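Local coordinates for protein azurocidin (Homo sapiens, PDB 1A7S) that binds heparin, kills many Gram-negative bacteria, perhaps through affinity for their lipopolysaccharide, and attracts monocytes and fibroblasts, at residues S77-D82 against R210-G215; L87-L92 against F202-A207. One frame throughout, in Å; residues are numbered along the deposited sequence.

Contact 1: S77-D82 against R210-G215; sequences SENGYD and RDWIDG
Asn79 and Trp212 both send their side chains out in the extended rotamer, CG opposite the backbone N (chi1 -174° and 175°), and the two side chains run antiparallel, one over the other, so that the amide lies flat over the indole. The amide and ring planes are only 10° apart, so this is a stack of an asparagine on a tryptophan. Asn79 CB sits over the ring in a CH-pi contact, 3.5 Å from the centroid of the five-membered ring of Trp212. The amide then runs back toward the helix, where Asn79 ND2 comes to 3.7 Å from Trp212 CG, while the amide carbon lies above Trp212 CD1.

The backbone of Ser77 and Glu78 adds to the contact. Glu78 C approaches the benzo half obliquely, 3.3 Å from Trp212 CZ2. Ser77 O lies at the ring's edge, near its plane, 3.5 Å from Trp212 CH2. No hydrogen bond crosses the interface; Trp212 contributes the largest share of the buried area, with Asn79 over one face and Ser77 O at the edge. Each segment has its own internal brace: Tyr81 N donates to Glu78 OE1 at 2.9 Å, and Arg210 NE forms a salt bridge with Asp214 OD1 one helical turn on, also at 2.9 Å.

This surface contact sets the C-terminal helix, 210-218, against the N-terminal barrel of a chymotrypsin-like fold. Trp212 also touches Leu92, so the helix rests on strand 91-95 and on the loop that leaves strand 69-77.

Contact 2: L87-L92 against F202-A207; sequences LNDLML and FFTRVA
Asp89, at the centre of an inverse gamma turn just before strand 91-95, brings its CA to 5.9 Å from that of Thr204, the nearest CA pair of the two segments. The link is made by one side chain gripping one carbonyl. Thr204 OG1 donates to Asp89 O over 2.7 Å. The hydroxyl does not lie in the plane of that carbonyl but is tilted 34° from it. The threonine rotamer (chi1 -53°) places OG1 beside the backbone N and opposite the carbonyl carbon; this turns the hydroxyl to the turn while the methyl, CG2, takes the extended position and meets Leu90 CB at 4.2 Å.

A water closes a small ring of bonds. It accepts from Asp89 N at 3.0 Å and donates to Thr204 OG1 at 3.1 Å, so the hydroxyl both gives and receives, and the N-H and C=O of Asp89 are tied to the same threonine, one directly and one through water. Asp89 CB lies 3.4 Å from Thr204 OG1, but its carboxylate looks to other partners: OD2 is held by the hydroxyls of Ser41 and Ser190.

By sequence, Asp89 stands where peptidases of this family carry the aspartate of the catalytic triad, and Ser41 where they carry the histidine, in keeping with a serine protease homolog. The contact therefore lies at what is probably the remnant of the active site, between the two barrels. Strand 201-205, paired with 158-162 and 184-192, belongs to the C-terminal sheet; strand 91-95 belongs to the N-terminal barrel, and Leu90 lies against Met37 of strand 35-38 and Trp212 of helix 210-218.

From the N terminus the chain reaches 77-82 at the end of strand 69-77, turns, and enters 87-92 at the start of strand 91-95; Asp82 N to Leu87 O (2.9 Å) and Ser77 O to Leu92 N (2.9 Å), both probable hydrogen bonds, join the two segments directly. It then crosses into the second barrel and returns through 202-207 to the helix at 210-215. Contact 2 closes a loop of 109 intervening residues and is nested within the 127 closed by contact 1. The centres are about 9 Å apart; contact 2 ties the N-terminal barrel to the C-terminal sheet in the interior, and contact 1 ties it to the terminal helix at the surface.

Contact 1: S77-D82 against R210-G215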
loop_
_atom_site.group_PDB
_atom_site.type_symbol
_atom_site.label_atom_id
_atom_site.label_comp_id
_atom_site.label_asym_id
_atom_site.label_seq_id
_atom_site.Cartn_x
_atom_site.Cartn_y
_atom_site.Cartn_z
ATOM N N SER A 77 13.611 -5.390 -1.155
ATOM C CA SER A 77 14.213 -4.942 -2.402
ATOM C C SER A 77 13.619 -3.537 -2.739
ATOM O O SER A 77 12.421 -3.353 -2.624
ATOM C CB SER A 77 13.812 -5.878 -3.561
ATOM O OG SER A 77 14.303 -7.205 -3.304
ATOM N N GLU A 78 14.489 -2.662 -3.178
ATOM C CA GLU A 78 14.106 -1.331 -3.688
ATOM C C GLU A 78 14.932 -0.993 -4.919
ATOM O O GLU A 78 15.922 -1.667 -5.196
ATOM C CB GLU A 78 14.235 -0.282 -2.619
ATOM C CG GLU A 78 15.543 -0.249 -1.880
ATOM C CD GLU A 78 16.641 0.532 -2.547
ATOM O OE1 GLU A 78 16.437 1.605 -3.168
ATOM O OE2 GLU A 78 17.775 0.024 -2.538
ATOM N N ASN A 79 14.485 -0.010 -5.670
ATOM C CA ASN A 79 15.022 0.410 -6.927
ATOM C C ASN A 79 15.340 1.891 -6.924
ATOM O O ASN A 79 14.591 2.690 -7.436
ATOM C CB ASN A 79 13.992 0.074 -8.054
ATOM C CG ASN A 79 14.568 0.353 -9.436
ATOM O OD1 ASN A 79 15.802 0.356 -9.640
ATOM N ND2 ASN A 79 13.676 0.616 -10.356
ATOM N N GLY A 80 16.452 2.255 -6.283
ATOM C CA GLY A 80 16.851 3.633 -6.220
ATOM C C GLY A 80 15.949 4.551 -5.419
ATOM O O GLY A 80 15.758 5.743 -5.765
ATOM N N TYR A 81 15.428 4.134 -4.271
ATOM C CA TYR A 81 14.635 5.041 -3.450
ATOM C C TYR A 81 15.496 6.233 -2.992
ATOM O O TYR A 81 16.615 6.052 -2.497
ATOM C CB TYR A 81 14.272 4.209 -2.155
ATOM C CG TYR A 81 13.507 5.114 -1.174
ATOM C CD1 TYR A 81 12.449 5.896 -1.595
ATOM C CD2 TYR A 81 13.837 5.151 0.146
ATOM C CE1 TYR A 81 11.770 6.688 -0.670
ATOM C CE2 TYR A 81 13.172 5.932 1.080
ATOM C CZ TYR A 81 12.121 6.735 0.625
ATOM O OH TYR A 81 11.436 7.521 1.559
ATOM N N ASP A 82 14.936 7.433 -3.110
ATOM C CA ASP A 82 15.589 8.654 -2.668
ATOM C C ASP A 82 14.713 9.361 -1.649
ATOM O O ASP A 82 13.630 9.889 -2.049
ATOM C CB ASP A 82 15.799 9.572 -3.885
ATOM C CG ASP A 82 16.471 10.874 -3.528
ATOM O OD1 ASP A 82 16.693 11.187 -2.347
ATOM O OD2 ASP A 82 16.926 11.533 -4.499
ATOM N N ARG A 210 7.142 -1.900 -13.235
ATOM C CA ARG A 210 6.699 -3.295 -13.431
ATOM C C ARG A 210 7.804 -4.238 -13.829
ATOM O O ARG A 210 7.892 -5.345 -13.312
ATOM C CB ARG A 210 5.549 -3.356 -14.416
ATOM C CG ARG A 210 5.078 -4.730 -14.783
ATOM C CD ARG A 210 4.521 -5.527 -13.583
ATOM N NE ARG A 210 4.193 -6.888 -13.964
ATOM C CZ ARG A 210 3.057 -7.266 -14.535
ATOM N NH1 ARG A 210 2.117 -6.425 -14.802
ATOM N NH2 ARG A 210 2.876 -8.567 -14.853
ATOM N N ASP A 211 8.624 -3.866 -14.798
ATOM C CA ASP A 211 9.702 -4.757 -15.217
ATOM C C ASP A 211 10.647 -5.016 -14.037
ATOM O O ASP A 211 11.133 -6.154 -13.852
ATOM C CB ASP A 211 10.494 -4.155 -16.387
ATOM C CG ASP A 211 9.721 -4.071 -17.688
ATOM O OD1 ASP A 211 8.621 -4.605 -17.809
ATOM O OD2 ASP A 211 10.328 -3.474 -18.627
ATOM N N TRP A 212 10.948 -3.976 -13.255
ATOM C CA TRP A 212 11.828 -4.203 -12.082
ATOM C C TRP A 212 11.193 -5.112 -11.066
ATOM O O TRP A 212 11.815 -6.050 -10.563
ATOM C CB TRP A 212 12.217 -2.832 -11.484
ATOM C CG TRP A 212 13.015 -3.041 -10.201
ATOM C CD1 TRP A 212 14.318 -3.233 -10.061
ATOM C CD2 TRP A 212 12.447 -3.079 -8.885
ATOM N NE1 TRP A 212 14.682 -3.435 -8.784
ATOM C CE2 TRP A 212 13.530 -3.324 -8.012
ATOM C CE3 TRP A 212 11.173 -2.918 -8.370
ATOM C CZ2 TRP A 212 13.384 -3.417 -6.633
ATOM C CZ3 TRP A 212 11.019 -3.033 -6.974
ATOM C CH2 TRP A 212 12.126 -3.311 -6.159
ATOM N N ILE A 213 9.901 -4.920 -10.795
ATOM C CA ILE A 213 9.143 -5.796 -9.899
ATOM C C ILE A 213 9.219 -7.243 -10.373
ATOM O O ILE A 213 9.480 -8.172 -9.620
ATOM C CB ILE A 213 7.679 -5.300 -9.803
ATOM C CG1 ILE A 213 7.541 -4.007 -9.008
ATOM C CG2 ILE A 213 6.798 -6.398 -9.165
ATOM C CD1 ILE A 213 6.227 -3.313 -9.060
ATOM N N ASP A 214 8.989 -7.435 -11.696
ATOM C CA ASP A 214 9.031 -8.806 -12.236
ATOM C C ASP A 214 10.400 -9.428 -12.015
ATOM O O ASP A 214 10.506 -10.650 -11.767
ATOM C CB ASP A 214 8.712 -8.789 -13.715
ATOM C CG ASP A 214 7.266 -8.570 -14.038
ATOM O OD1 ASP A 214 6.421 -8.506 -13.127
ATOM O OD2 ASP A 214 7.002 -8.437 -15.258
ATOM N N GLY A 215 11.459 -8.651 -12.109
ATOM C CA GLY A 215 12.795 -9.201 -11.859
ATOM C C GLY A 215 12.890 -9.753 -10.421
ATOM O O GLY A 215 13.388 -10.837 -10.195
#

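Contact 2: L87-L92 against F202-A207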
loop_
_atom_site.group_PDB
_atom_site.type_symbol
_atom_site.label_atom_id
_atom_site.label_comp_id
_atom_site.label_asym_id
_atom_site.label_seq_id
_atom_site.Cartn_x
_atom_site.Cartn_y
_atom_site.Cartn_z
ATOM N N LEU A 87 11.425 9.950 -4.006
ATOM C CA LEU A 87 11.391 9.337 -5.355
ATOM C C LEU A 87 11.573 7.825 -5.291
ATOM O O LEU A 87 12.372 7.334 -4.449
ATOM C CB LEU A 87 12.559 9.863 -6.195
ATOM C CG LEU A 87 12.404 11.157 -6.920
ATOM C CD1 LEU A 87 13.672 11.360 -7.734
ATOM C CD2 LEU A 87 11.136 11.394 -7.664
ATOM N N ASN A 88 10.907 7.120 -6.132
ATOM C CA ASN A 88 11.028 5.674 -6.219
ATOM C C ASN A 88 10.685 5.022 -4.922
ATOM O O ASN A 88 11.371 4.141 -4.423
ATOM C CB ASN A 88 12.381 5.296 -6.744
ATOM C CG ASN A 88 12.704 5.787 -8.153
ATOM O OD1 ASN A 88 11.921 6.406 -8.820
ATOM N ND2 ASN A 88 13.926 5.433 -8.565
ATOM N N ASP A 89 9.570 5.470 -4.332
ATOM C CA ASP A 89 9.126 5.044 -3.006
ATOM C C ASP A 89 8.378 3.733 -3.078
ATOM O O ASP A 89 7.163 3.660 -3.050
ATOM C CB ASP A 89 8.305 6.135 -2.341
ATOM C CG ASP A 89 8.043 5.813 -0.857
ATOM O OD1 ASP A 89 8.609 4.791 -0.396
ATOM O OD2 ASP A 89 7.351 6.592 -0.216
ATOM N N LEU A 90 9.155 2.658 -3.157
ATOM C CA LEU A 90 8.634 1.345 -3.492
ATOM C C LEU A 90 9.575 0.292 -2.877
ATOM O O LEU A 90 10.788 0.346 -3.025
ATOM C CB LEU A 90 8.519 1.164 -4.961
ATOM C CG LEU A 90 8.060 -0.259 -5.480
ATOM C CD1 LEU A 90 6.675 -0.392 -5.130
ATOM C CD2 LEU A 90 8.333 -0.320 -6.990
ATOM N N MET A 91 8.973 -0.657 -2.160
ATOM C CA MET A 91 9.738 -1.720 -1.536
ATOM C C MET A 91 8.997 -3.016 -1.702
ATOM O O MET A 91 7.773 -3.018 -1.489
ATOM C CB MET A 91 10.000 -1.401 -0.070
ATOM C CG MET A 91 10.906 -2.484 0.581
ATOM S SD MET A 91 11.670 -1.976 1.981
ATOM C CE MET A 91 12.794 -0.674 1.538
ATOM N N LEU A 92 9.683 -4.078 -2.017
ATOM C CA LEU A 92 9.116 -5.409 -2.053
ATOM C C LEU A 92 9.672 -6.200 -0.870
ATOM O O LEU A 92 10.879 -6.255 -0.679
ATOM C CB LEU A 92 9.463 -6.118 -3.383
ATOM C CG LEU A 92 8.966 -5.378 -4.618
ATOM C CD1 LEU A 92 9.194 -6.280 -5.871
ATOM C CD2 LEU A 92 7.552 -4.940 -4.574
ATOM N N PHE A 202 -0.039 11.633 -2.850
ATOM C CA PHE A 202 0.947 11.166 -3.785
ATOM C C PHE A 202 1.209 9.668 -3.567
ATOM O O PHE A 202 1.622 9.262 -2.479
ATOM C CB PHE A 202 2.282 11.939 -3.571
ATOM C CG PHE A 202 2.214 13.353 -4.037
ATOM C CD1 PHE A 202 1.504 14.294 -3.312
ATOM C CD2 PHE A 202 2.831 13.762 -5.197
ATOM C CE1 PHE A 202 1.480 15.604 -3.664
ATOM C CE2 PHE A 202 2.830 15.072 -5.572
ATOM C CZ PHE A 202 2.145 16.006 -4.852
ATOM N N PHE A 203 1.040 8.911 -4.660
ATOM C CA PHE A 203 1.297 7.494 -4.690
ATOM C C PHE A 203 2.430 7.218 -5.673
ATOM O O PHE A 203 2.505 7.831 -6.735
ATOM C CB PHE A 203 0.027 6.736 -5.204
ATOM C CG PHE A 203 -1.143 6.839 -4.282
ATOM C CD1 PHE A 203 -2.019 7.870 -4.329
ATOM C CD2 PHE A 203 -1.390 5.817 -3.385
ATOM C CE1 PHE A 203 -3.095 7.990 -3.499
ATOM C CE2 PHE A 203 -2.491 5.871 -2.544
ATOM C CZ PHE A 203 -3.313 6.982 -2.563
ATOM N N THR A 204 3.317 6.319 -5.336
ATOM C CA THR A 204 4.343 5.883 -6.306
ATOM C C THR A 204 3.665 5.286 -7.498
ATOM O O THR A 204 2.724 4.492 -7.341
ATOM C CB THR A 204 5.229 4.834 -5.600
ATOM O OG1 THR A 204 5.653 5.446 -4.404
ATOM C CG2 THR A 204 6.396 4.400 -6.520
ATOM N N ARG A 205 4.078 5.669 -8.698
ATOM C CA ARG A 205 3.477 5.196 -9.927
ATOM C C ARG A 205 3.986 3.794 -10.254
ATOM O O ARG A 205 5.033 3.620 -10.850
ATOM C CB ARG A 205 3.772 6.178 -11.044
ATOM C CG ARG A 205 3.024 5.828 -12.350
ATOM C CD ARG A 205 3.310 6.865 -13.491
ATOM N NE ARG A 205 2.583 8.115 -13.183
ATOM C CZ ARG A 205 1.378 8.439 -13.633
ATOM N NH1 ARG A 205 0.620 7.507 -14.260
ATOM N NH2 ARG A 205 0.880 9.618 -13.428
ATOM N N VAL A 206 3.228 2.802 -9.866
ATOM C CA VAL A 206 3.601 1.397 -9.952
ATOM C C VAL A 206 3.993 0.995 -11.353
ATOM O O VAL A 206 4.952 0.229 -11.558
ATOM C CB VAL A 206 2.542 0.487 -9.374
ATOM C CG1 VAL A 206 2.868 -0.997 -9.582
ATOM C CG2 VAL A 206 2.366 0.706 -7.877
ATOM N N ALA A 207 3.264 1.471 -12.342
ATOM C CA ALA A 207 3.513 1.050 -13.712
ATOM C C ALA A 207 4.911 1.395 -14.218
ATOM O O ALA A 207 5.395 0.776 -15.163
ATOM C CB ALA A 207 2.468 1.603 -14.651
HETATM O O HOH W 1 7.680 7.425 -5.568
#